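Local coordinates for protein hydroxynitrile lyase (Passiflora edulis, PDB 5Y02) that probably acts as a lyase that splits cyanohydrins into hydrogen cyanide and a carbonyl compound, and binds (R)-mandelonitrile in the pocket of a dimeric alpha+beta barrel domain, at residues V7-F12 against A73-F78; A29-L34 against K42-G47. All coordinates share one frame; numbering follows the deposited sequence. Where two conformers were deposited one is given.

Interaction 1 of 2, residues V7-F12 against A73-F78; sequences VRHIVF and ADFLNF. With MXN ((2R)-hydroxy(phenyl)ethanenitrile), chain M.
H9 on strand 7-15 and F75 on helix 72-79 make the one close contact here, an aromatic one. CE1 of F75 sits above one face of the imidazole, toward its rim, 3.5 Å from H9 ND1. The two rings are tilted at 44°, so this is neither a parallel stack nor a T-shape. H9 CG lies anti to the backbone N (chi1 173°), which sends the ring off the sheet toward the helix and the ligand.

Hydrogen bonds hold the imidazole at both nitrogens. NE2 meets O10, the hydroxyl oxygen of mandelonitrile, at 2.6 Å, with the ligand at the ring edge; ND1 is bonded to N102 OD1 on the neighbouring strand 95-104. With both nitrogens engaged and F75 over a face, the ring's rotation is well fixed.

Apolar packing closes round the ligand. V11 CG2 touches the nitrile carbon C8 at 3.8 Å, and F78 CE2 comes equally near the phenyl carbon C5. F69 meets both F75 and F78, joining the two phenylalanines into one aromatic cluster, while E55 of the second subunit packs on H9 and F75.

Strand and helix thus meet across the buried interior of a stress-responsive A/B barrel domain, a dimeric alpha+beta fold, where H9, V11 and F78 line the mandelonitrile pocket between sheet and helices.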
loop_
_atom_site.group_PDB
_atom_site.type_symbol
_atom_site.label_atom_id
_atom_site.label_comp_id
_atom_site.label_asym_id
_atom_site.label_seq_id
_atom_site.Cartn_x
_atom_site.Cartn_y
_atom_site.Cartn_z
ATOM N N VAL A 7 -3.052 -5.199 -12.081
ATOM C CA VAL A 7 -3.482 -5.304 -10.679
ATOM C C VAL A 7 -2.316 -5.015 -9.748
ATOM O O VAL A 7 -1.264 -5.651 -9.876
ATOM C CB VAL A 7 -3.950 -6.743 -10.350
ATOM C CG1 VAL A 7 -4.244 -6.901 -8.861
ATOM C CG2 VAL A 7 -5.168 -7.139 -11.174
ATOM N N ARG A 8 -2.517 -4.093 -8.803
ATOM C CA ARG A 8 -1.562 -3.831 -7.744
ATOM C C ARG A 8 -1.936 -4.658 -6.525
ATOM O O ARG A 8 -3.101 -4.736 -6.148
ATOM C CB ARG A 8 -1.542 -2.353 -7.363
ATOM C CG ARG A 8 -1.123 -1.403 -8.473
ATOM C CD ARG A 8 0.388 -1.441 -8.700
ATOM N NE ARG A 8 1.140 -0.751 -7.651
ATOM C CZ ARG A 8 2.401 -1.023 -7.304
ATOM N NH1 ARG A 8 3.097 -2.011 -7.877
ATOM N NH2 ARG A 8 2.986 -0.301 -6.347
ATOM N N HIS A 9 -0.927 -5.237 -5.900
ATOM C CA HIS A 9 -1.090 -6.098 -4.742
ATOM C C HIS A 9 -0.216 -5.480 -3.653
ATOM O O HIS A 9 1.019 -5.510 -3.741
ATOM C CB HIS A 9 -0.642 -7.514 -5.115
ATOM C CG HIS A 9 -0.605 -8.490 -3.978
ATOM N ND1 HIS A 9 -1.744 -9.012 -3.406
ATOM C CD2 HIS A 9 0.438 -9.123 -3.384
ATOM C CE1 HIS A 9 -1.406 -9.885 -2.471
ATOM N NE2 HIS A 9 -0.090 -9.974 -2.437
ATOM N N ILE A 10 -0.868 -4.906 -2.645
ATOM C CA ILE A 10 -0.177 -4.201 -1.580
ATOM C C ILE A 10 -0.500 -4.837 -0.247
ATOM O O ILE A 10 -1.651 -4.956 0.105
ATOM C CB ILE A 10 -0.542 -2.703 -1.469
ATOM C CG1 ILE A 10 -0.523 -2.013 -2.833
ATOM C CG2 ILE A 10 0.407 -2.018 -0.495
ATOM C CD1 ILE A 10 0.801 -1.960 -3.531
ATOM N N VAL A 11 0.555 -5.157 0.491
ATOM C CA VAL A 11 0.508 -5.842 1.771
ATOM C C VAL A 11 1.150 -4.927 2.802
ATOM O O VAL A 11 2.259 -4.419 2.597
ATOM C CB VAL A 11 1.292 -7.161 1.710
ATOM C CG1 VAL A 11 1.295 -7.872 3.067
ATOM C CG2 VAL A 11 0.715 -8.049 0.615
ATOM N N PHE A 12 0.448 -4.704 3.907
ATOM C CA PHE A 12 1.063 -4.115 5.110
ATOM C C PHE A 12 1.046 -5.206 6.194
ATOM O O PHE A 12 0.033 -5.866 6.365
ATOM C CB PHE A 12 0.257 -2.946 5.691
ATOM C CG PHE A 12 0.136 -1.724 4.824
ATOM C CD1 PHE A 12 0.973 -1.470 3.747
ATOM C CD2 PHE A 12 -0.810 -0.774 5.160
ATOM C CE1 PHE A 12 0.842 -0.310 3.012
ATOM C CE2 PHE A 12 -0.936 0.399 4.428
ATOM C CZ PHE A 12 -0.110 0.624 3.353
ATOM N N ALA A 73 -6.477 -13.071 -13.301
ATOM C CA ALA A 73 -6.186 -14.477 -13.645
ATOM C C ALA A 73 -4.766 -14.872 -13.258
ATOM O O ALA A 73 -4.543 -15.919 -12.646
ATOM C CB ALA A 73 -6.399 -14.725 -15.136
ATOM N N ASP A 74 -3.813 -14.023 -13.617
ATOM C CA ASP A 74 -2.412 -14.275 -13.314
ATOM C C ASP A 74 -2.153 -14.230 -11.807
ATOM O O ASP A 74 -1.437 -15.079 -11.293
ATOM C CB ASP A 74 -1.499 -13.287 -14.038
ATOM C CG ASP A 74 -1.441 -13.538 -15.540
ATOM O OD1 ASP A 74 -1.208 -14.689 -15.936
ATOM O OD2 ASP A 74 -1.638 -12.582 -16.321
ATOM N N PHE A 75 -2.773 -13.281 -11.106
ATOM C CA PHE A 75 -2.659 -13.244 -9.648
ATOM C C PHE A 75 -3.129 -14.544 -8.993
ATOM O O PHE A 75 -2.442 -15.110 -8.137
ATOM C CB PHE A 75 -3.418 -12.054 -9.032
ATOM C CG PHE A 75 -3.376 -12.066 -7.534
ATOM C CD1 PHE A 75 -2.200 -11.765 -6.875
ATOM C CD2 PHE A 75 -4.463 -12.481 -6.798
ATOM C CE1 PHE A 75 -2.124 -11.795 -5.486
ATOM C CE2 PHE A 75 -4.400 -12.534 -5.410
ATOM C CZ PHE A 75 -3.224 -12.202 -4.758
ATOM N N LEU A 76 -4.301 -15.009 -9.395
ATOM C CA LEU A 76 -4.887 -16.200 -8.816
ATOM C C LEU A 76 -4.109 -17.476 -9.171
ATOM O O LEU A 76 -3.942 -18.356 -8.326
ATOM C CB LEU A 76 -6.359 -16.298 -9.206
ATOM C CG LEU A 76 -7.253 -15.234 -8.562
ATOM C CD1 LEU A 76 -8.640 -15.223 -9.183
ATOM C CD2 LEU A 76 -7.355 -15.450 -7.054
ATOM N N ASN A 77 -3.589 -17.554 -10.392
ATOM C CA ASN A 77 -2.656 -18.656 -10.736
ATOM C C ASN A 77 -1.412 -18.628 -9.834
ATOM O O ASN A 77 -1.009 -19.656 -9.300
ATOM C CB ASN A 77 -2.251 -18.592 -12.212
ATOM C CG ASN A 77 -3.383 -18.991 -13.148
ATOM O OD1 ASN A 77 -4.226 -19.822 -12.801
ATOM N ND2 ASN A 77 -3.405 -18.401 -14.339
ATOM N N PHE A 78 -0.836 -17.438 -9.656
ATOM C CA PHE A 78 0.282 -17.236 -8.729
ATOM C C PHE A 78 -0.050 -17.656 -7.290
ATOM O O PHE A 78 0.663 -18.472 -6.687
ATOM C CB PHE A 78 0.714 -15.773 -8.746
ATOM C CG PHE A 78 1.634 -15.394 -7.620
ATOM C CD1 PHE A 78 2.993 -15.692 -7.688
ATOM C CD2 PHE A 78 1.143 -14.726 -6.492
ATOM C CE1 PHE A 78 3.852 -15.332 -6.656
ATOM C CE2 PHE A 78 1.997 -14.369 -5.451
ATOM C CZ PHE A 78 3.354 -14.676 -5.532
HETATM C C1 MXN M . 1.636 -13.469 -0.326
HETATM C C2 MXN M . 1.358 -14.349 0.716
HETATM C C3 MXN M . 1.452 -15.729 0.527
HETATM C C4 MXN M . 1.844 -16.223 -0.713
HETATM C C5 MXN M . 2.111 -15.354 -1.761
HETATM C C6 MXN M . 2.013 -13.979 -1.577
HETATM C C7 MXN M . 1.477 -12.013 -0.078
HETATM C C8 MXN M . 0.049 -11.819 0.262
HETATM N N9 MXN M . -1.081 -11.677 0.525
HETATM O O10 MXN M . 1.808 -11.251 -1.255
#

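Interaction 2 of 2, residues A29-L34 against K42-G47. With MXN ((2R)-hydroxy(phenyl)ethanenitrile), chain M.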
loop_
_atom_site.group_PDB
_atom_site.type_symbol
_atom_site.label_atom_id
_atom_site.label_comp_id
_atom_site.label_asym_id
_atom_site.label_seq_id
_atom_site.Cartn_x
_atom_site.Cartn_y
_atom_site.Cartn_z
ATOM N N ALA A 29 13.245 -12.157 2.350
ATOM C CA ALA A 29 14.028 -12.669 1.212
ATOM C C ALA A 29 13.269 -13.749 0.444
ATOM O O ALA A 29 13.292 -13.753 -0.786
ATOM C CB ALA A 29 15.384 -13.184 1.661
ATOM N N ASP A 30 12.596 -14.646 1.168
ATOM C CA ASP A 30 11.774 -15.702 0.567
ATOM C C ASP A 30 10.635 -15.100 -0.254
ATOM O O ASP A 30 10.300 -15.594 -1.317
ATOM C CB ASP A 30 11.184 -16.639 1.650
ATOM C CG ASP A 30 12.238 -17.506 2.352
ATOM O OD1 ASP A 30 13.407 -17.531 1.933
ATOM O OD2 ASP A 30 11.887 -18.182 3.353
ATOM N N TYR A 31 10.040 -14.027 0.262
ATOM C CA TYR A 31 8.960 -13.338 -0.427
ATOM C C TYR A 31 9.458 -12.769 -1.768
ATOM O O TYR A 31 8.878 -13.054 -2.804
ATOM C CB TYR A 31 8.433 -12.209 0.454
ATOM C CG TYR A 31 7.118 -11.572 0.082
ATOM C CD1 TYR A 31 6.420 -11.882 -1.089
ATOM C CD2 TYR A 31 6.586 -10.598 0.917
ATOM C CE1 TYR A 31 5.231 -11.243 -1.397
ATOM C CE2 TYR A 31 5.401 -9.966 0.612
ATOM C CZ TYR A 31 4.733 -10.284 -0.538
ATOM O OH TYR A 31 3.539 -9.651 -0.816
ATOM N N GLY A 32 10.534 -12.006 -1.725
ATOM C CA GLY A 32 11.125 -11.405 -2.936
ATOM C C GLY A 32 11.514 -12.440 -3.987
ATOM O O GLY A 32 11.288 -12.236 -5.178
ATOM N N ASN A 33 12.047 -13.564 -3.527
ATOM C CA ASN A 33 12.458 -14.669 -4.404
ATOM C C ASN A 33 11.307 -15.343 -5.186
ATOM O O ASN A 33 11.543 -15.993 -6.224
ATOM C CB ASN A 33 13.223 -15.703 -3.588
ATOM C CG ASN A 33 13.903 -16.743 -4.458
ATOM O OD1 ASN A 33 14.609 -16.401 -5.402
ATOM N ND2 ASN A 33 13.658 -18.009 -4.171
ATOM N N LEU A 34 10.058 -15.178 -4.727
ATOM C CA LEU A 34 8.914 -15.655 -5.499
ATOM C C LEU A 34 8.856 -15.097 -6.911
ATOM O O LEU A 34 8.346 -15.781 -7.785
ATOM C CB LEU A 34 7.573 -15.383 -4.800
ATOM C CG LEU A 34 7.234 -16.242 -3.588
ATOM C CD1 LEU A 34 5.935 -15.749 -2.937
ATOM C CD2 LEU A 34 7.101 -17.705 -3.945
ATOM N N LYS A 42 5.399 -9.264 -10.539
ATOM C CA LYS A 42 6.371 -8.298 -11.043
ATOM C C LYS A 42 6.537 -7.077 -10.155
ATOM O O LYS A 42 5.671 -6.760 -9.323
ATOM C CB LYS A 42 5.964 -7.780 -12.423
ATOM C CG LYS A 42 5.712 -8.835 -13.473
ATOM C CD LYS A 42 6.934 -9.669 -13.807
ATOM C CE LYS A 42 6.813 -10.293 -15.201
ATOM N NZ LYS A 42 5.438 -10.761 -15.562
ATOM N N GLU A 43 7.672 -6.405 -10.364
ATOM C CA GLU A 43 7.980 -5.124 -9.752
ATOM C C GLU A 43 7.857 -5.161 -8.217
ATOM O O GLU A 43 7.402 -4.209 -7.590
ATOM C CB GLU A 43 7.089 -4.030 -10.371
ATOM C CG GLU A 43 7.215 -3.904 -11.899
ATOM C CD GLU A 43 8.590 -3.425 -12.377
ATOM O OE1 GLU A 43 9.377 -2.885 -11.565
ATOM O OE2 GLU A 43 8.889 -3.576 -13.585
ATOM N N TRP A 44 8.282 -6.259 -7.613
ATOM C CA TRP A 44 8.186 -6.385 -6.163
ATOM C C TRP A 44 9.156 -5.411 -5.498
ATOM O O TRP A 44 10.324 -5.273 -5.916
ATOM C CB TRP A 44 8.410 -7.840 -5.730
ATOM C CG TRP A 44 8.314 -8.100 -4.250
ATOM C CD1 TRP A 44 7.183 -8.357 -3.520
ATOM C CD2 TRP A 44 9.404 -8.139 -3.324
ATOM N NE1 TRP A 44 7.515 -8.565 -2.188
ATOM C CE2 TRP A 44 8.868 -8.441 -2.047
ATOM C CE3 TRP A 44 10.786 -7.966 -3.450
ATOM C CZ2 TRP A 44 9.665 -8.581 -0.924
ATOM C CZ3 TRP A 44 11.576 -8.105 -2.328
ATOM C CH2 TRP A 44 11.010 -8.394 -1.076
ATOM N N LYS A 45 8.645 -4.677 -4.511
ATOM C CA LYS A 45 9.440 -3.750 -3.715
ATOM C C LYS A 45 8.856 -3.784 -2.311
ATOM O O LYS A 45 7.709 -4.212 -2.107
ATOM C CB LYS A 45 9.400 -2.307 -4.259
ATOM C CG LYS A 45 9.721 -2.163 -5.747
ATOM C CD LYS A 45 9.460 -0.764 -6.293
ATOM C CE LYS A 45 9.227 -0.753 -7.805
ATOM N NZ LYS A 45 10.237 -1.513 -8.593
ATOM N N TRP A 46 9.649 -3.362 -1.344
ATOM C CA TRP A 46 9.191 -3.360 0.049
ATOM C C TRP A 46 9.936 -2.297 0.818
ATOM O O TRP A 46 10.945 -1.750 0.341
ATOM C CB TRP A 46 9.407 -4.739 0.684
ATOM C CG TRP A 46 10.843 -5.051 0.924
ATOM C CD1 TRP A 46 11.747 -5.480 -0.004
ATOM C CD2 TRP A 46 11.566 -4.935 2.166
ATOM N NE1 TRP A 46 12.974 -5.624 0.569
ATOM C CE2 TRP A 46 12.898 -5.308 1.902
ATOM C CE3 TRP A 46 11.215 -4.558 3.468
ATOM C CZ2 TRP A 46 13.889 -5.298 2.886
ATOM C CZ3 TRP A 46 12.208 -4.561 4.468
ATOM C CH2 TRP A 46 13.530 -4.918 4.157
ATOM N N GLY A 47 9.464 -2.021 2.022
ATOM C CA GLY A 47 10.219 -1.212 2.951
ATOM C C GLY A 47 9.600 -1.145 4.322
ATOM O O GLY A 47 8.537 -1.727 4.561
HETATM C C1 MXN M . 1.636 -13.469 -0.326
HETATM C C2 MXN M . 1.358 -14.349 0.716
HETATM C C3 MXN M . 1.452 -15.729 0.527
HETATM C C4 MXN M . 1.844 -16.223 -0.713
HETATM C C5 MXN M . 2.111 -15.354 -1.761
HETATM C C6 MXN M . 2.013 -13.979 -1.577
HETATM C C7 MXN M . 1.477 -12.013 -0.078
HETATM C C8 MXN M . 0.049 -11.819 0.262
HETATM N N9 MXN M . -1.081 -11.677 0.525
HETATM O O10 MXN M . 1.808 -11.251 -1.255
#
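G32 and Y31 on helix 21-37 pack against the indole of W44, joining helix to sheet in the ferredoxin-like alpha+beta arrangement of the A/B barrel domain. W44 lies on strand 44-48, an outermost strand of the sheet within this chain. The tight part is small. CA of G32 stands over the six-membered ring of W44 in a CH-pi contact, 3.4 Å from the centroid and only 10° off the ring normal. With nothing but hydrogens on its CA, G32 can rest directly on the indole face near CZ3. The five-membered ring turns its edge to the face of Y31, with planes at 57°; W44 NE1 lies over the centre of the phenol ring, 3.6 Å from Y31 CE1. CG of W44 is anti to the backbone N (chi1 -179°), which carries the indole from the strand to the helix. Were W44 an alanine, G32 CA would lose the ring it rests on and the Y31 face its edge-on partner, which is likely to leave a gap between helix and strand and let the phenol shift.

The solvent side is looser and polar. Here the chain turns a corner at E43, and K45 NZ makes a salt bridge to E107 OE2 of the second subunit, whose chain borders this strand.

The Y31 ring also meets those of F87, Y65 and F91, and its OH is hydrogen-bonded to the ligand; the separation of Y31 OH from O10 of mandelonitrile is unusually short, 2.4 Å as modelled, and its exact length should be read with caution.

Both contacts are buried and join a helix to the same antiparallel sheet, but at different strands: residues 7-12 lie on an inner strand, whereas 42-47 lie on or beside one that is outermost within the chain. Interaction 1 rests on an oblique imidazole-phenyl pair in the core; interaction 2 relies on indole, glycine and phenol packing, with a charged fringe at the surface. They converge on mandelonitrile, each supplying one partner for the ligand hydroxyl, the first from a strand and the second from a helix. V11 CG2 packs on Y31 OH at 3.5 Å, and F78 CZ on L34 CD1. The second subunit also touches both contacts.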